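Side-chain contact in amine Dehydrogenase (Pseudomonas putida, PDB 1JMX), which probably serves as the beta-propeller subunit of a bacterial quinohemoprotein amine dehydrogenase, which oxidatively deaminates primary amines and passes the electrons to heme c: residues A48-D53 against P202-R207. Numbering follows the deposited sequence.
Sequences AMMAPD and PHQSPR
Q204 reaches across to the backbone of M50 and grips it with both ends of its carboxamide. OE1 accepts the amide hydrogen of M50 N at 2.8 Å, with the donor tilted 25° from the carbonyl plane of the glutamine, while NE2 gives a hydrogen to M50 O at 3.2 Å. This second bond is nearly straight (164° at the hydrogen), meets a lone pair of M50 O and lies close to the amide plane of Q204. Two bonds to one residue fix the flip of the amide, since swapping its ends would set NE2 against M50 N and OE1 against M50 O. The reach comes from the glutamine's own chain, which runs extended beyond CG (chi2 -171°). M50 belongs to strand 47-50, an outermost strand of a four-stranded antiparallel sheet, one blade of the beta-propeller; strand 56-61 pairs with it on the other edge, through M49 and Y58. Q204, on the loop between strands 178-182 and 209-218, thus ties the loop to that blade near the centre of the propeller. M49 crosses the glutamine at about a right angle, its CB 3.6 Å from Q204 NE2. Farther along, M49 SD lies 4.1 Å from P202 CB, where the thioether passes the proline ring at a slant. On the M50 side, CB sits 3.5 Å from Q204 OE1, but the chain then bends at chi2 and chi3, and the side chain touches L72 and F347. With an alanine at Q204, M50 N and M50 O would probably both be left without these partners, and a gap would be likely to open beside M49 CB. Q345, from strand 345-348, touches both M49 and Q204.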
# COMPACT_ATOMS: atom_id res chain seq x y z
N ALA B 48 3.61 -14.10 23.58
CA ALA B 48 3.99 -14.71 24.86
C ALA B 48 4.45 -16.15 24.78
O ALA B 48 4.11 -16.90 23.86
CB ALA B 48 2.84 -14.59 25.86
N MET B 49 5.27 -16.52 25.77
CA MET B 49 5.80 -17.87 25.93
C MET B 49 5.90 -18.16 27.42
O MET B 49 6.32 -17.30 28.20
CB MET B 49 7.18 -18.03 25.29
CG MET B 49 7.16 -18.14 23.78
SD MET B 49 8.72 -18.77 23.14
CE MET B 49 9.61 -17.29 22.86
N MET B 50 5.49 -19.36 27.82
CA MET B 50 5.53 -19.79 29.21
C MET B 50 6.93 -20.20 29.64
O MET B 50 7.65 -20.87 28.89
CB MET B 50 4.57 -20.95 29.42
CG MET B 50 3.12 -20.56 29.38
SD MET B 50 2.79 -19.23 30.54
CE MET B 50 2.97 -20.10 32.10
N ALA B 51 7.32 -19.79 30.84
CA ALA B 51 8.63 -20.15 31.39
C ALA B 51 8.54 -21.58 31.90
O ALA B 51 7.44 -22.08 32.15
CB ALA B 51 9.02 -19.20 32.52
N PRO B 52 9.69 -22.26 32.08
CA PRO B 52 9.72 -23.64 32.57
C PRO B 52 9.01 -23.86 33.92
O PRO B 52 8.78 -25.00 34.32
CB PRO B 52 11.22 -23.92 32.68
CG PRO B 52 11.81 -23.06 31.62
CD PRO B 52 11.06 -21.78 31.80
N ASP B 53 8.66 -22.78 34.62
CA ASP B 53 7.99 -22.89 35.90
C ASP B 53 6.47 -23.08 35.77
O ASP B 53 5.78 -23.26 36.77
CB ASP B 53 8.31 -21.68 36.79
CG ASP B 53 7.82 -20.35 36.21
OD1 ASP B 53 8.05 -19.31 36.86
OD2 ASP B 53 7.20 -20.33 35.12
N PRO B 202 5.88 -18.52 17.71
CA PRO B 202 6.73 -19.52 18.36
C PRO B 202 5.86 -20.46 19.21
O PRO B 202 5.69 -20.26 20.42
CB PRO B 202 7.65 -18.65 19.23
CG PRO B 202 6.72 -17.55 19.66
CD PRO B 202 5.98 -17.21 18.38
N HIS B 203 5.27 -21.46 18.55
CA HIS B 203 4.41 -22.42 19.21
C HIS B 203 5.16 -23.23 20.26
O HIS B 203 6.26 -23.72 20.02
CB HIS B 203 3.82 -23.43 18.22
CG HIS B 203 3.28 -22.84 16.96
ND1 HIS B 203 2.06 -22.22 16.88
CD2 HIS B 203 3.77 -22.86 15.70
CE1 HIS B 203 1.81 -21.89 15.63
NE2 HIS B 203 2.83 -22.27 14.89
N GLN B 204 4.54 -23.38 21.43
CA GLN B 204 5.08 -24.20 22.49
C GLN B 204 4.13 -25.40 22.46
O GLN B 204 3.25 -25.54 23.31
CB GLN B 204 5.04 -23.47 23.84
CG GLN B 204 6.03 -22.31 23.92
CD GLN B 204 6.14 -21.72 25.31
OE1 GLN B 204 5.14 -21.41 25.95
NE2 GLN B 204 7.37 -21.55 25.79
N SER B 205 4.29 -26.23 21.43
CA SER B 205 3.44 -27.39 21.22
C SER B 205 3.82 -28.63 22.02
O SER B 205 4.96 -28.77 22.46
CB SER B 205 3.40 -27.75 19.73
OG SER B 205 4.66 -28.20 19.28
N PRO B 206 2.85 -29.55 22.22
CA PRO B 206 3.08 -30.79 22.98
C PRO B 206 4.27 -31.63 22.48
O PRO B 206 4.87 -32.38 23.26
CB PRO B 206 1.75 -31.54 22.82
CG PRO B 206 0.75 -30.42 22.79
CD PRO B 206 1.42 -29.43 21.86
N ARG B 207 4.64 -31.47 21.21
CA ARG B 207 5.76 -32.22 20.62
C ARG B 207 7.14 -31.66 20.99
O ARG B 207 8.16 -32.26 20.64
CB ARG B 207 5.62 -32.30 19.09
CG ARG B 207 4.25 -32.79 18.60
CD ARG B 207 4.28 -33.24 17.13
NE ARG B 207 5.01 -34.50 16.98
CZ ARG B 207 6.08 -34.67 16.20
NH1 ARG B 207 6.56 -33.66 15.49
NH2 ARG B 207 6.68 -35.86 16.14